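Local atomic coordinates of DspB (Aggregatibacter actinomycetemcomitans, PDB entry 1YHT), a protein that probably hydrolyses terminal beta-linked N-acetylhexosamine residues as a family 20 glycoside hydrolase, and releases biofilms, probably through that activity. Residues A123-V128 / D147-T152; I232-W237 / P260-K265. All coordinates share one frame; numbering follows the deposited sequence.

Contact 1: residues A123-V128 / D147-T152; sequences AIFKLV and DEIDIT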
loop_
_atom_site.group_PDB
_atom_site.type_symbol
_atom_site.label_atom_id
_atom_site.label_comp_id
_atom_site.label_asym_id
_atom_site.label_seq_id
_atom_site.Cartn_x
_atom_site.Cartn_y
_atom_site.Cartn_z
ATOM N N ALA A 123 7.455 9.909 -7.779
ATOM C CA ALA A 123 6.509 10.954 -8.160
ATOM C C ALA A 123 6.612 12.149 -7.185
ATOM O O ALA A 123 6.593 13.306 -7.584
ATOM C CB ALA A 123 5.101 10.393 -8.192
ATOM N N ILE A 124 6.717 11.851 -5.903
ATOM C CA ILE A 124 6.953 12.887 -4.892
ATOM C C ILE A 124 8.230 13.669 -5.211
ATOM O O ILE A 124 8.218 14.882 -5.191
ATOM C CB ILE A 124 7.064 12.264 -3.501
ATOM C CG1 ILE A 124 5.673 11.782 -3.008
ATOM C CG2 ILE A 124 7.652 13.239 -2.523
ATOM C CD1 ILE A 124 5.717 10.843 -1.807
ATOM N N PHE A 125 9.329 12.970 -5.474
ATOM C CA PHE A 125 10.591 13.648 -5.862
ATOM C C PHE A 125 10.374 14.603 -7.047
ATOM O O PHE A 125 10.833 15.751 -7.063
ATOM C CB PHE A 125 11.642 12.615 -6.271
ATOM C CG PHE A 125 12.132 11.709 -5.140
ATOM C CD1 PHE A 125 12.007 12.060 -3.823
ATOM C CD2 PHE A 125 12.788 10.541 -5.447
ATOM C CE1 PHE A 125 12.516 11.239 -2.804
ATOM C CE2 PHE A 125 13.293 9.689 -4.435
ATOM C CZ PHE A 125 13.157 10.049 -3.127
ATOM N N LYS A 126 9.666 14.122 -8.058
ATOM C CA LYS A 126 9.480 14.922 -9.247
ATOM C C LYS A 126 8.647 16.185 -8.952
ATOM O O LYS A 126 8.945 17.245 -9.472
ATOM C CB LYS A 126 8.851 14.089 -10.350
ATOM C CG LYS A 126 9.775 12.933 -10.853
ATOM C CD LYS A 126 11.237 13.426 -11.103
ATOM C CE LYS A 126 12.114 12.464 -11.923
ATOM N NZ LYS A 126 13.476 13.122 -12.161
ATOM N N LEU A 127 7.615 16.086 -8.112
ATOM C CA LEU A 127 6.853 17.294 -7.697
ATOM C C LEU A 127 7.661 18.286 -6.849
ATOM O O LEU A 127 7.515 19.515 -7.005
ATOM C CB LEU A 127 5.578 16.875 -6.948
ATOM C CG LEU A 127 4.515 16.173 -7.794
ATOM C CD1 LEU A 127 3.488 15.495 -6.906
ATOM C CD2 LEU A 127 3.887 17.171 -8.754
ATOM N N VAL A 128 8.447 17.745 -5.915
ATOM C CA VAL A 128 9.371 18.541 -5.101
ATOM C C VAL A 128 10.403 19.282 -5.983
ATOM O O VAL A 128 10.636 20.486 -5.848
ATOM C CB VAL A 128 10.130 17.684 -4.095
ATOM C CG1 VAL A 128 11.307 18.505 -3.463
ATOM C CG2 VAL A 128 9.156 17.210 -2.971
ATOM N N ASP A 147 17.190 6.623 -5.621
ATOM C CA ASP A 147 15.747 6.381 -5.646
ATOM C C ASP A 147 15.129 6.326 -4.241
ATOM O O ASP A 147 14.009 5.806 -4.051
ATOM C CB ASP A 147 15.437 5.109 -6.450
ATOM C CG ASP A 147 16.108 3.859 -5.884
ATOM O OD1 ASP A 147 17.037 3.961 -5.051
ATOM O OD2 ASP A 147 15.706 2.760 -6.310
ATOM N N GLU A 148 15.854 6.847 -3.246
ATOM C CA GLU A 148 15.335 6.825 -1.885
ATOM C C GLU A 148 15.601 8.113 -1.115
ATOM O O GLU A 148 16.640 8.764 -1.276
ATOM C CB GLU A 148 15.886 5.634 -1.127
ATOM C CG GLU A 148 15.582 4.282 -1.753
ATOM C CD GLU A 148 16.044 3.132 -0.880
ATOM O OE1 GLU A 148 16.485 3.381 0.252
ATOM O OE2 GLU A 148 15.932 1.970 -1.295
ATOM N N ILE A 149 14.650 8.440 -0.248
ATOM C CA ILE A 149 14.823 9.494 0.724
ATOM C C ILE A 149 15.944 9.084 1.674
ATOM O O ILE A 149 16.156 7.862 1.920
ATOM C CB ILE A 149 13.482 9.748 1.508
ATOM C CG1 ILE A 149 13.452 11.157 2.126
ATOM C CG2 ILE A 149 13.295 8.730 2.584
ATOM C CD1 ILE A 149 12.958 12.207 1.221
ATOM N N ASP A 150 16.660 10.074 2.219
ATOM C CA ASP A 150 17.701 9.775 3.207
ATOM C C ASP A 150 17.130 9.563 4.587
ATOM O O ASP A 150 16.857 10.530 5.309
ATOM C CB ASP A 150 18.717 10.908 3.280
ATOM C CG ASP A 150 19.936 10.551 4.099
ATOM O OD1 ASP A 150 19.943 9.535 4.866
ATOM O OD2 ASP A 150 20.866 11.357 4.009
ATOM N N ILE A 151 16.994 8.300 4.977
ATOM C CA ILE A 151 16.326 7.968 6.270
ATOM C C ILE A 151 17.148 8.368 7.524
ATOM O O ILE A 151 16.645 8.349 8.692
ATOM C CB ILE A 151 15.970 6.471 6.310
ATOM C CG1 ILE A 151 17.230 5.604 6.116
ATOM C CG2 ILE A 151 14.899 6.116 5.229
ATOM C CD1 ILE A 151 16.973 4.122 6.346
ATOM N N THR A 152 18.385 8.779 7.286
ATOM C CA THR A 152 19.302 9.240 8.342
ATOM C C THR A 152 19.295 10.753 8.531
ATOM O O THR A 152 19.824 11.260 9.524
ATOM C CB THR A 152 20.755 8.793 8.050
ATOM O OG1 THR A 152 21.325 9.537 6.957
ATOM C CG2 THR A 152 20.781 7.306 7.700
#
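Phe125 reaches from helix 122-132 to the backbone of the loop 147-152. Its CB bond already points toward that loop. CG lies anti to the carbonyl carbon (chi1 -67°), which swings it out beside the backbone N and carries the ring across to the loop. From there each atom of the ring's far end has its own neighbour. Phe125 CE2 comes to 3.8 Å from Asp147 C. CZ sits 3.6 Å from the backbone N of Ile149 and 3.7 Å from Glu148 C. CE1 meets the side chain of Ile149, at 4.2 Å from its CD1. Asp147 C and Ile149 N both lie close to the ring plane, so the loop backbone runs past the edge of the ring. The CB bonds of Asp147 and Glu148 point away from the helix, which leaves their main chain to meet the ring. Glu148 OE2 accepts a hydrogen bond from Gly186 N instead. Leu137 of helix 134-140 also touches the Phe125 side chain, and Leu140 of the same helix touches Ile149. Further along the loop, Asp150 OD1 takes the backbone N of Thr152 at 3.0 Å, forming an Asx turn just before helix 154-171. No hydrogen bond joins the two segments. The fit therefore rests on the shape of the ring edge against the backbone, with nothing polar between the segments to set its direction.

Contact 2: residues I232-W237 / P260-K265; sequences IEITYW and PELLAK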
loop_
_atom_site.group_PDB
_atom_site.type_symbol
_atom_site.label_atom_id
_atom_site.label_comp_id
_atom_site.label_asym_id
_atom_site.label_seq_id
_atom_site.Cartn_x
_atom_site.Cartn_y
_atom_site.Cartn_z
ATOM N N ILE A 232 3.385 -1.420 15.738
ATOM C CA ILE A 232 3.293 -1.233 14.283
ATOM C C ILE A 232 2.651 -2.499 13.750
ATOM O O ILE A 232 2.970 -3.631 14.214
ATOM C CB ILE A 232 4.645 -1.021 13.617
ATOM C CG1 ILE A 232 5.230 0.331 14.031
ATOM C CG2 ILE A 232 4.487 -1.099 12.040
ATOM C CD1 ILE A 232 6.752 0.504 13.627
ATOM N N GLU A 233 1.698 -2.316 12.837
ATOM C CA GLU A 233 0.922 -3.433 12.307
ATOM C C GLU A 233 1.444 -3.809 10.933
ATOM O O GLU A 233 1.693 -2.934 10.111
ATOM C CB GLU A 233 -0.579 -3.107 12.295
ATOM C CG GLU A 233 -1.117 -2.682 13.677
ATOM C CD GLU A 233 -2.598 -2.369 13.737
ATOM O OE1 GLU A 233 -3.284 -2.400 12.693
ATOM O OE2 GLU A 233 -3.097 -2.063 14.854
ATOM N N ILE A 234 1.668 -5.106 10.713
ATOM C CA ILE A 234 2.379 -5.561 9.538
ATOM C C ILE A 234 1.447 -6.087 8.435
ATOM O O ILE A 234 0.565 -6.942 8.702
ATOM C CB ILE A 234 3.396 -6.642 9.887
ATOM C CG1 ILE A 234 4.338 -6.195 11.062
ATOM C CG2 ILE A 234 4.152 -7.065 8.632
ATOM C CD1 ILE A 234 4.802 -4.784 10.978
ATOM N N THR A 235 1.649 -5.568 7.221
ATOM C CA THR A 235 1.036 -6.116 6.001
ATOM C C THR A 235 2.044 -7.024 5.295
ATOM O O THR A 235 2.962 -6.557 4.612
ATOM C CB THR A 235 0.459 -4.957 5.063
ATOM O OG1 THR A 235 1.474 -4.015 4.684
ATOM C CG2 THR A 235 -0.584 -4.227 5.793
ATOM N N TYR A 236 1.893 -8.336 5.524
ATOM C CA TYR A 236 2.892 -9.364 5.188
ATOM C C TYR A 236 2.615 -9.982 3.835
ATOM O O TYR A 236 1.681 -10.810 3.693
ATOM C CB TYR A 236 2.928 -10.495 6.261
ATOM C CG TYR A 236 4.241 -11.256 6.261
ATOM C CD1 TYR A 236 5.192 -11.063 7.275
ATOM C CD2 TYR A 236 4.589 -12.098 5.209
ATOM C CE1 TYR A 236 6.455 -11.716 7.251
ATOM C CE2 TYR A 236 5.809 -12.757 5.183
ATOM C CZ TYR A 236 6.742 -12.595 6.231
ATOM O OH TYR A 236 7.995 -13.251 6.194
ATOM N N TRP A 237 3.405 -9.588 2.840
ATOM C CA TRP A 237 3.121 -9.950 1.452
ATOM C C TRP A 237 3.964 -11.082 0.859
ATOM O O TRP A 237 3.496 -11.813 -0.003
ATOM C CB TRP A 237 3.181 -8.754 0.550
ATOM C CG TRP A 237 4.513 -8.153 0.321
ATOM C CD1 TRP A 237 5.211 -7.354 1.163
ATOM C CD2 TRP A 237 5.303 -8.278 -0.857
ATOM N NE1 TRP A 237 6.389 -6.975 0.593
ATOM C CE2 TRP A 237 6.481 -7.535 -0.648
ATOM C CE3 TRP A 237 5.128 -8.947 -2.069
ATOM C CZ2 TRP A 237 7.471 -7.413 -1.613
ATOM C CZ3 TRP A 237 6.116 -8.831 -3.055
ATOM C CH2 TRP A 237 7.276 -8.073 -2.821
ATOM N N PRO A 260 4.826 -16.456 11.108
ATOM C CA PRO A 260 4.637 -17.026 12.427
ATOM C C PRO A 260 5.562 -16.437 13.485
ATOM O O PRO A 260 5.162 -16.293 14.621
ATOM C CB PRO A 260 4.924 -18.517 12.208
ATOM C CG PRO A 260 4.572 -18.736 10.711
ATOM C CD PRO A 260 5.131 -17.488 10.100
ATOM N N GLU A 261 6.794 -16.132 13.112
ATOM C CA GLU A 261 7.734 -15.514 14.047
ATOM C C GLU A 261 7.235 -14.181 14.578
ATOM O O GLU A 261 7.384 -13.876 15.766
ATOM C CB GLU A 261 9.105 -15.404 13.429
ATOM C CG GLU A 261 9.844 -16.723 13.489
ATOM C CD GLU A 261 10.972 -16.838 12.497
ATOM O OE1 GLU A 261 11.162 -15.988 11.602
ATOM O OE2 GLU A 261 11.716 -17.831 12.615
ATOM N N LEU A 262 6.580 -13.411 13.709
ATOM C CA LEU A 262 5.978 -12.147 14.086
ATOM C C LEU A 262 4.812 -12.366 15.030
ATOM O O LEU A 262 4.685 -11.669 16.033
ATOM C CB LEU A 262 5.522 -11.387 12.838
ATOM C CG LEU A 262 6.669 -10.791 11.977
ATOM C CD1 LEU A 262 6.130 -10.203 10.678
ATOM C CD2 LEU A 262 7.458 -9.758 12.716
ATOM N N LEU A 263 3.976 -13.357 14.707
ATOM C CA LEU A 263 2.812 -13.693 15.555
ATOM C C LEU A 263 3.253 -14.112 16.946
ATOM O O LEU A 263 2.668 -13.704 17.951
ATOM C CB LEU A 263 2.014 -14.822 14.918
ATOM C CG LEU A 263 1.342 -14.517 13.580
ATOM C CD1 LEU A 263 0.591 -15.723 13.095
ATOM C CD2 LEU A 263 0.424 -13.315 13.665
ATOM N N ALA A 264 4.326 -14.906 16.981
ATOM C CA ALA A 264 4.890 -15.379 18.257
ATOM C C ALA A 264 5.366 -14.230 19.130
ATOM O O ALA A 264 5.231 -14.317 20.345
ATOM C CB ALA A 264 5.986 -16.324 18.020
ATOM N N LYS A 265 5.905 -13.164 18.514
ATOM C CA LYS A 265 6.277 -11.966 19.231
ATOM C C LYS A 265 5.121 -11.023 19.552
ATOM O O LYS A 265 5.330 -10.032 20.186
ATOM C CB LYS A 265 7.387 -11.198 18.508
ATOM C CG LYS A 265 8.808 -11.665 18.879
ATOM C CD LYS A 265 9.255 -11.151 20.266
ATOM C CE LYS A 265 10.034 -9.826 20.112
ATOM N NZ LYS A 265 10.163 -8.960 21.323
#
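The Tyr236 ring turns an edge, not a face, to Leu262 of helix 259-264. Leu262 CD1 lies near the ring plane, 3.6 Å from Tyr236 CD1 and 3.8 Å from Tyr236 CE1. One methyl group thus faces the CD1-CE1 side of the ring. Elsewhere the ring meets Trp307, with the two planes at about 90°. The phenol end is tied down separately: Tyr236 OH hydrogen-bonds to Val257 O, in the chain just ahead of the helix. The CB bond of Tyr236 points toward the helix.

Two residues back on the strand, Ile234 also directs its CB bond that way. Its CG2 touches the same Leu262 CD1 at 4.2 Å. This methyl is therefore shared between a branched aliphatic side chain and an aromatic edge. On Leu262, CG is anti to the carbonyl carbon (chi1 -72°) and chi2 is extended at 173°, which carries CD1 out to the strand. Val257 and Val269 touch the Leu262 side chain as well. All three residues of the contact are buried, and no hydrogen bond crosses between the segments.

Strand 233-236 pairs in parallel with strands 212-216 and 269-271, and helix 259-264 precedes the latter in the chain. Strand, helices and next parallel strand make a beta-alpha-beta crossover. The arrangement is that of a TIM barrel, the fold of the family 20 catalytic domain, with an apolar helix residue packed against a barrel strand.

Both contacts are buried. The centres of contacts 1 and 2 lie about 17 and 16 Å from the centre of the chain. These two centres are about 27 Å apart, and the nearest atoms of the two contacts about 13 Å. They share no helix or strand and follow one another along the chain. Contact 1 sits among the helices and loops that follow barrel strand 110-117, and joins a helix to an irregular segment. Contact 2 joins a barrel strand to a helix. The chemistry differs accordingly. In contact 1 an aromatic edge meets mostly backbone atoms of a loop, whereas contact 2, on the barrel wall, is made entirely between side chains.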